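Local coordinates for protein TqaA (Penicillium aethiopicum, PDB 5EJD) that carries 4'-phosphopantetheine on its thiolation (peptidyl carrier) domain, the piece described here, and probably works as a nonribosomal peptide synthetase, at residues E9-L12 / A13-A17; H39-D42 / A43-S47; F63-V67 / L68-A72. All blocks are in the same frame, centred on the assembly; numbering follows the deposited sequence.

Interaction 1. Residues E9-L12 / A13-A17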
loop_
_atom_site.group_PDB
_atom_site.type_symbol
_atom_site.label_atom_id
_atom_site.label_comp_id
_atom_site.label_asym_id
_atom_site.label_seq_id
_atom_site.Cartn_x
_atom_site.Cartn_y
_atom_site.Cartn_z
ATOM N N GLU B 9 -15.489 12.665 -23.536
ATOM C CA GLU B 9 -14.390 13.581 -23.313
ATOM C C GLU B 9 -14.709 14.499 -22.157
ATOM O O GLU B 9 -13.855 14.752 -21.320
ATOM C CB GLU B 9 -14.028 14.363 -24.574
ATOM C CG GLU B 9 -13.491 13.492 -25.709
ATOM C CD GLU B 9 -12.934 14.286 -26.909
ATOM O OE1 GLU B 9 -13.202 15.505 -27.054
ATOM O OE2 GLU B 9 -12.252 13.657 -27.753
ATOM N N ARG B 10 -15.935 14.974 -22.058
ATOM C CA ARG B 10 -16.290 15.848 -20.953
ATOM C C ARG B 10 -16.220 15.143 -19.626
ATOM O O ARG B 10 -15.771 15.733 -18.646
ATOM C CB ARG B 10 -17.700 16.460 -21.127
ATOM C CG ARG B 10 -17.767 17.538 -22.200
ATOM C CD ARG B 10 -19.163 18.082 -22.474
ATOM N NE ARG B 10 -19.139 18.518 -23.868
ATOM C CZ ARG B 10 -19.651 17.851 -24.900
ATOM N NH1 ARG B 10 -20.323 16.721 -24.729
ATOM N NH2 ARG B 10 -19.504 18.346 -26.116
ATOM N N GLU B 11 -16.775 13.941 -19.556
ATOM C CA GLU B 11 -16.844 13.248 -18.277
ATOM C C GLU B 11 -15.413 12.908 -17.836
ATOM O O GLU B 11 -15.061 13.048 -16.674
ATOM C CB GLU B 11 -17.795 12.012 -18.215
ATOM C CG GLU B 11 -18.915 12.193 -17.179
ATOM C CD GLU B 11 -18.536 12.546 -15.714
ATOM O OE1 GLU B 11 -17.387 12.449 -15.193
ATOM O OE2 GLU B 11 -19.495 12.928 -15.024
ATOM N N LEU B 12 -14.594 12.505 -18.789
ATOM C CA LEU B 12 -13.204 12.186 -18.511
ATOM C C LEU B 12 -12.369 13.384 -18.043
ATOM O O LEU B 12 -11.540 13.260 -17.152
ATOM C CB LEU B 12 -12.597 11.588 -19.763
ATOM C CG LEU B 12 -11.309 10.857 -19.576
ATOM C CD1 LEU B 12 -11.481 9.721 -18.570
ATOM C CD2 LEU B 12 -10.875 10.336 -20.952
ATOM N N ALA B 13 -12.644 14.550 -18.597
ATOM C CA ALA B 13 -11.956 15.737 -18.198
ATOM C C ALA B 13 -12.278 16.103 -16.765
ATOM O O ALA B 13 -11.423 16.567 -16.009
ATOM C CB ALA B 13 -12.338 16.889 -19.116
ATOM N N ASN B 14 -13.536 15.959 -16.399
ATOM C CA ASN B 14 -13.920 16.177 -15.040
ATOM C C ASN B 14 -13.200 15.233 -14.089
ATOM O O ASN B 14 -12.839 15.596 -12.976
ATOM C CB ASN B 14 -15.411 16.062 -14.933
ATOM C CG ASN B 14 -15.930 16.466 -13.575
ATOM O OD1 ASN B 14 -15.512 17.480 -13.006
ATOM N ND2 ASN B 14 -16.834 15.665 -13.031
ATOM N N ILE B 15 -13.050 14.003 -14.508
ATOM C CA ILE B 15 -12.343 13.029 -13.700
ATOM C C ILE B 15 -10.866 13.441 -13.539
ATOM O O ILE B 15 -10.322 13.379 -12.440
ATOM C CB ILE B 15 -12.449 11.638 -14.340
ATOM C CG1 ILE B 15 -13.857 11.100 -14.115
ATOM C CG2 ILE B 15 -11.425 10.679 -13.757
ATOM C CD1 ILE B 15 -14.146 9.888 -14.948
ATOM N N TRP B 16 -10.229 13.840 -14.630
ATOM C CA TRP B 16 -8.838 14.260 -14.541
ATOM C C TRP B 16 -8.709 15.475 -13.647
ATOM O O TRP B 16 -7.756 15.610 -12.893
ATOM C CB TRP B 16 -8.319 14.606 -15.918
ATOM C CG TRP B 16 -8.027 13.442 -16.775
ATOM C CD1 TRP B 16 -8.567 12.210 -16.699
ATOM C CD2 TRP B 16 -7.159 13.429 -17.907
ATOM N NE1 TRP B 16 -8.084 11.411 -17.721
ATOM C CE2 TRP B 16 -7.207 12.145 -18.466
ATOM C CE3 TRP B 16 -6.302 14.371 -18.466
ATOM C CZ2 TRP B 16 -6.453 11.784 -19.546
ATOM C CZ3 TRP B 16 -5.556 14.015 -19.569
ATOM C CH2 TRP B 16 -5.640 12.740 -20.100
ATOM N N ALA B 17 -9.666 16.383 -13.748
ATOM C CA ALA B 17 -9.637 17.575 -12.917
ATOM C C ALA B 17 -9.652 17.233 -11.423
ATOM O O ALA B 17 -8.885 17.785 -10.661
ATOM C CB ALA B 17 -10.789 18.504 -13.256
#
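Leu12 and Trp16, one helical turn apart, make the main side-chain contact of a local i to i+4 pairing in the middle of helix 7-20, much of it buried in the core of the domain. Leu12 holds CG anti to its own N (chi1 -164°), and this branch point sits 3.8 Å from NE1 of Trp16. Leu12 CD1 comes almost as near to the same nitrogen, while Leu12 O lies 3.2 Å from Trp16 CD1, so both backbone and side chain of Leu12 border the pyrrole part of the indole. The Trp16 ring also meets Phe33 edge-to-face. Helix 7-20 is the first of the four helices of the carrier-protein fold, and Leu12 packs from it onto Leu68 and Leu71 of helix 68-74. Four successive i to i+4 backbone hydrogen bonds hold the helix, from Ala13 N to Glu9 O (3.0 Å) through Trp16 N to Leu12 O (2.9 Å). On another flank Ile15 and Glu11 cross at about a right angle, Ile15 CG1 lying 3.4 Å from Glu11 O. Glu11 and Asn14 run side by side, carboxylate and amide planes 61° apart, but Glu11 OE1 and Asn14 ND2 stay 3.9 Å apart. Near the N-terminal end of the helix, Glu9 OE1 accepts from Ser5 N and Arg10 forms a salt bridge with Asp7.

Interaction 2. Residues H39-D42 / A43-S47. With PNS (4'-phosphopantetheine), chain R.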
loop_
_atom_site.group_PDB
_atom_site.type_symbol
_atom_site.label_atom_id
_atom_site.label_comp_id
_atom_site.label_asym_id
_atom_site.label_seq_id
_atom_site.Cartn_x
_atom_site.Cartn_y
_atom_site.Cartn_z
ATOM N N HIS B 39 0.427 9.886 -12.216
ATOM C CA HIS B 39 1.169 8.646 -12.181
ATOM C C HIS B 39 0.223 7.441 -11.954
ATOM O O HIS B 39 -0.980 7.563 -12.089
ATOM C CB HIS B 39 2.302 8.696 -11.152
ATOM C CG HIS B 39 1.858 9.052 -9.789
ATOM N ND1 HIS B 39 0.725 8.520 -9.208
ATOM C CD2 HIS B 39 2.384 9.912 -8.883
ATOM C CE1 HIS B 39 0.550 9.062 -8.014
ATOM N NE2 HIS B 39 1.553 9.891 -7.786
ATOM N N SER B 40 0.801 6.277 -11.670
ATOM C CA SER B 40 0.061 5.035 -11.650
ATOM C C SER B 40 -1.088 5.094 -10.641
ATOM O O SER B 40 -2.132 4.554 -10.900
ATOM C CB SER B 40 0.975 3.853 -11.323
ATOM O OG SER B 40 2.134 3.804 -12.134
ATOM N N ILE B 41 -0.876 5.702 -9.487
ATOM C CA ILE B 41 -1.893 5.759 -8.466
ATOM C C ILE B 41 -3.026 6.703 -8.819
ATOM O O ILE B 41 -4.189 6.374 -8.593
ATOM C CB ILE B 41 -1.273 6.007 -7.094
ATOM C CG1 ILE B 41 -0.631 4.686 -6.722
ATOM C CG2 ILE B 41 -2.333 6.406 -6.083
ATOM C CD1 ILE B 41 -0.175 4.528 -5.324
ATOM N N ASP B 42 -2.698 7.815 -9.450
ATOM C CA ASP B 42 -3.722 8.688 -9.990
ATOM C C ASP B 42 -4.538 7.970 -11.017
ATOM O O ASP B 42 -5.759 8.186 -11.147
ATOM C CB ASP B 42 -3.078 9.944 -10.608
ATOM C CG ASP B 42 -2.218 10.720 -9.600
ATOM O OD1 ASP B 42 -2.719 11.026 -8.487
ATOM O OD2 ASP B 42 -1.036 11.016 -9.899
ATOM N N ALA B 43 -3.870 7.145 -11.806
ATOM C CA ALA B 43 -4.560 6.395 -12.883
ATOM C C ALA B 43 -5.541 5.417 -12.278
ATOM O O ALA B 43 -6.657 5.271 -12.747
ATOM C CB ALA B 43 -3.549 5.670 -13.750
ATOM N N MET B 44 -5.125 4.774 -11.210
ATOM C CA MET B 44 -6.024 3.875 -10.476
ATOM C C MET B 44 -7.271 4.636 -9.989
ATOM O O MET B 44 -8.383 4.176 -10.215
ATOM C CB MET B 44 -5.275 3.157 -9.344
ATOM C CG MET B 44 -5.497 3.456 -7.865
ATOM S SD MET B 44 -6.908 2.712 -7.299
ATOM C CE MET B 44 -7.839 3.979 -6.685
ATOM N N LYS B 45 -7.092 5.815 -9.408
ATOM C CA LYS B 45 -8.237 6.609 -8.965
ATOM C C LYS B 45 -9.127 7.090 -10.111
ATOM O O LYS B 45 -10.345 7.037 -10.009
ATOM C CB LYS B 45 -7.797 7.798 -8.145
ATOM C CG LYS B 45 -6.971 7.381 -6.956
ATOM C CD LYS B 45 -6.896 8.447 -5.876
ATOM C CE LYS B 45 -5.468 8.896 -5.640
ATOM N NZ LYS B 45 -5.195 9.065 -4.192
ATOM N N ALA B 46 -8.512 7.451 -11.218
ATOM C CA ALA B 46 -9.247 7.896 -12.389
ATOM C C ALA B 46 -10.123 6.768 -12.894
ATOM O O ALA B 46 -11.285 6.954 -13.188
ATOM C CB ALA B 46 -8.309 8.358 -13.491
ATOM N N SER B 47 -9.538 5.595 -13.004
ATOM C CA SER B 47 -10.274 4.425 -13.412
ATOM C C SER B 47 -11.479 4.137 -12.509
ATOM O O SER B 47 -12.549 3.785 -12.989
ATOM C CB SER B 47 -9.339 3.239 -13.460
ATOM O OG SER B 47 -10.106 2.082 -13.638
HETATM O O23 PNS R . 3.657 5.578 -11.388
HETATM P P24 PNS R . 3.602 4.085 -11.602
HETATM O O26 PNS R . 4.411 3.557 -12.721
HETATM O O27 PNS R . 3.596 3.253 -10.201
HETATM C C28 PNS R . 3.794 1.868 -9.991
HETATM C C29 PNS R . 3.645 1.379 -8.477
HETATM C C30 PNS R . 4.975 1.957 -8.118
HETATM C C31 PNS R . 3.541 -0.072 -8.979
HETATM C C32 PNS R . 2.357 2.117 -7.998
HETATM O O33 PNS R . 1.260 1.839 -8.956
HETATM C C34 PNS R . 1.945 1.405 -6.725
HETATM O O35 PNS R . 1.232 0.395 -6.771
HETATM N N36 PNS R . 2.257 1.490 -5.473
HETATM C C37 PNS R . 3.063 2.324 -4.703
HETATM C C38 PNS R . 2.345 2.715 -3.423
HETATM C C39 PNS R . 2.424 1.784 -2.242
HETATM O O40 PNS R . 1.751 0.788 -2.253
HETATM N N41 PNS R . 3.165 2.189 -1.213
HETATM C C42 PNS R . 3.357 1.436 -0.000
HETATM C C43 PNS R . 2.096 1.281 0.785
HETATM S S44 PNS R . 2.426 1.454 2.552
#
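Ile41 lays its CG2 against the aliphatic CE of Lys45 in the first turns of helix 40-52, the helix that carries the phosphopantetheine arm at its N-terminal end, as in other carrier proteins. His39 and Asp42 form a capping box at its start, made by two side-chain bonds. His39 N gives its hydrogen to the anti lone pair of Asp42 OD2 at 3.0 Å, and Ile41 N gives a weak bond to His39 ND1 at 3.3 Å. With chi1 of 55°, His39 CG stands between its backbone N and carbonyl carbon, which folds ND1 back over the first turn; Asp42 OD2 lies above one face of this ring, toward its rim. Backbone bonds of the alpha-helical pattern follow, beginning with Ala43 N to His39 O at 2.9 Å.

The bound group is held covalently through Ser40 OG to P24. Ser40 N also donates a hydrogen bond to PNS O23 (3.0 Å, 159° at the hydrogen), a donor at the helix start, where the helix dipole would probably favour the negative charge.

Apolar contacts centre on Ile41, whose two branches serve different partners: while CG2 meets Lys45, CD1 reaches the arm at PNS C38, 3.6 Å away. With Ile41 cut back to an alanine, the middle of the arm is likely to lose its apolar neighbour on this helix, and Lys45 CE would be freer to move. Ile41 and Met44 also pack on the chain of another protein, which hydrogen-bonds the arm too. Ala43 touches Val59 and Ile62 of helix 59-64. Met44 CG rests 3.3 Å from Ile41 O.

Interaction 3. Residues F63-V67 / L68-A72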
loop_
_atom_site.group_PDB
_atom_site.type_symbol
_atom_site.label_atom_id
_atom_site.label_comp_id
_atom_site.label_asym_id
_atom_site.label_seq_id
_atom_site.Cartn_x
_atom_site.Cartn_y
_atom_site.Cartn_z
ATOM N N PHE B 63 -2.162 3.960 -19.604
ATOM C CA PHE B 63 -0.774 3.876 -20.133
ATOM C C PHE B 63 -0.723 3.744 -21.677
ATOM O O PHE B 63 0.198 4.258 -22.298
ATOM C CB PHE B 63 0.019 2.728 -19.503
ATOM C CG PHE B 63 0.566 3.031 -18.139
ATOM C CD1 PHE B 63 1.860 3.482 -17.987
ATOM C CD2 PHE B 63 -0.220 2.837 -16.999
ATOM C CE1 PHE B 63 2.373 3.757 -16.730
ATOM C CE2 PHE B 63 0.281 3.107 -15.755
ATOM C CZ PHE B 63 1.587 3.568 -15.612
ATOM N N ASP B 64 -1.660 2.984 -22.262
ATOM C CA ASP B 64 -1.690 2.742 -23.728
ATOM C C ASP B 64 -2.227 3.946 -24.477
ATOM O O ASP B 64 -1.721 4.279 -25.520
ATOM C CB ASP B 64 -2.547 1.538 -24.064
ATOM C CG ASP B 64 -1.951 0.212 -23.558
ATOM O OD1 ASP B 64 -0.725 0.145 -23.288
ATOM O OD2 ASP B 64 -2.726 -0.771 -23.437
ATOM N N HIS B 65 -3.182 4.648 -23.871
ATOM C CA HIS B 65 -3.826 5.798 -24.484
ATOM C C HIS B 65 -3.807 7.001 -23.580
ATOM O O HIS B 65 -4.819 7.424 -23.043
ATOM C CB HIS B 65 -5.236 5.435 -24.851
ATOM C CG HIS B 65 -5.293 4.358 -25.860
ATOM N ND1 HIS B 65 -5.747 3.086 -25.574
ATOM C CD2 HIS B 65 -4.841 4.338 -27.137
ATOM C CE1 HIS B 65 -5.600 2.337 -26.647
ATOM N NE2 HIS B 65 -5.055 3.077 -27.605
ATOM N N PRO B 66 -2.616 7.565 -23.398
ATOM C CA PRO B 66 -2.407 8.654 -22.436
ATOM C C PRO B 66 -3.092 9.974 -22.800
ATOM O O PRO B 66 -3.227 10.840 -21.936
ATOM C CB PRO B 66 -0.888 8.837 -22.448
ATOM C CG PRO B 66 -0.471 8.386 -23.807
ATOM C CD PRO B 66 -1.396 7.258 -24.164
ATOM N N VAL B 67 -3.512 10.126 -24.052
ATOM C CA VAL B 67 -4.119 11.371 -24.499
ATOM C C VAL B 67 -5.613 11.291 -24.278
ATOM O O VAL B 67 -6.245 10.268 -24.592
ATOM C CB VAL B 67 -3.781 11.648 -25.982
ATOM C CG1 VAL B 67 -4.629 12.788 -26.532
ATOM C CG2 VAL B 67 -2.312 11.992 -26.123
ATOM N N LEU B 68 -6.202 12.374 -23.777
ATOM C CA LEU B 68 -7.599 12.332 -23.338
ATOM C C LEU B 68 -8.558 11.839 -24.407
ATOM O O LEU B 68 -9.351 10.929 -24.159
ATOM C CB LEU B 68 -8.050 13.679 -22.837
ATOM C CG LEU B 68 -9.323 13.687 -21.989
ATOM C CD1 LEU B 68 -9.305 14.873 -21.056
ATOM C CD2 LEU B 68 -10.573 13.762 -22.823
ATOM N N SER B 69 -8.498 12.431 -25.588
ATOM C CA SER B 69 -9.416 12.075 -26.658
ATOM C C SER B 69 -9.293 10.605 -27.018
ATOM O O SER B 69 -10.305 9.965 -27.281
ATOM C CB SER B 69 -9.186 12.955 -27.904
ATOM O OG SER B 69 -7.882 12.777 -28.415
ATOM N N GLU B 70 -8.069 10.079 -27.062
ATOM C CA GLU B 70 -7.852 8.654 -27.350
ATOM C C GLU B 70 -8.364 7.727 -26.266
ATOM O O GLU B 70 -8.951 6.697 -26.553
ATOM C CB GLU B 70 -6.410 8.373 -27.561
ATOM C CG GLU B 70 -5.795 8.900 -28.845
ATOM C CD GLU B 70 -4.349 8.279 -28.918
ATOM O OE1 GLU B 70 -3.586 8.257 -27.895
ATOM O OE2 GLU B 70 -3.948 7.672 -29.927
ATOM N N LEU B 71 -8.220 8.139 -25.015
ATOM C CA LEU B 71 -8.740 7.357 -23.920
ATOM C C LEU B 71 -10.267 7.344 -23.921
ATOM O O LEU B 71 -10.891 6.341 -23.558
ATOM C CB LEU B 71 -8.211 7.881 -22.564
ATOM C CG LEU B 71 -8.698 7.183 -21.288
ATOM C CD1 LEU B 71 -8.323 5.712 -21.274
ATOM C CD2 LEU B 71 -8.134 7.867 -20.079
ATOM N N ALA B 72 -10.869 8.466 -24.281
ATOM C CA ALA B 72 -12.336 8.532 -24.346
ATOM C C ALA B 72 -12.957 7.594 -25.368
ATOM O O ALA B 72 -14.064 7.137 -25.154
ATOM C CB ALA B 72 -12.772 9.960 -24.589
#
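His65 and Leu71 meet where helix 59-64 hands over to helix 68-74 through a short three-residue loop between the last two helices of the carrier-protein fold. Phe63 and Asp64 close the earlier helix; Phe63 touches the phosphopantetheine arm, and its ring meets that of Phe34, while Asp64 CB lies against one face of the His65 ring.

His65 is the first residue to leave helical geometry, and its CB points toward the next helix. His65 CB packs 4.2 Å from CB of Glu70, and His65 O lies 3.5 Å from Leu71 CB. Farther out the side chains of His65 and Glu70 cross at about a right angle, with ring and carboxylate planes 89° apart. Glu70 OE1 comes to the ring edge near its plane, nearest CD2, while His65 NE2 and Glu70 OE2 remain 5.3 Å apart, so any electrostatic attraction would probably be modest.

Pro66 adds little across the turn: its CD reaches Glu70 OE1 at 4.4 Å. It helps tie the turn to the loop before helix 40-52 instead, through a backbone hydrogen bond with Phe33 and side-chain contacts with Asn32 and Phe34.

Val67 occupies the N-cap position. Its CG1, anti to the backbone N (chi1 169°), lies beside Ser69 OG at 3.8 Å, and its CB faces Glu70 OE1 at 3.9 Å. Leu68 packs on Leu12 and Trp16 of helix 7-20. Leu71 N closes the first turn with a 2.9 Å hydrogen bond to Val67 O.

Interactions 1, 2 and 3 follow one another along the chain and share the same small carrier domain, their centres 12 to 13 Å apart. Interaction 1 lies on helix 7-20, interaction 2 opens helix 40-52, and interaction 3 joins helix 59-64 to helix 68-74, so all four helices take part. Interactions 1 and 3 lie on opposite sides of the chain's centre yet touch, Trp16 CH2 standing 3.6 Å from Pro66 O. Ile15 meets Ala46 between interactions 1 and 2. Phe63 CZ comes within 3.5 Å of Ser40 OG, so helix 59-64 packs against the cofactor attachment point at the N-terminal end of helix 40-52.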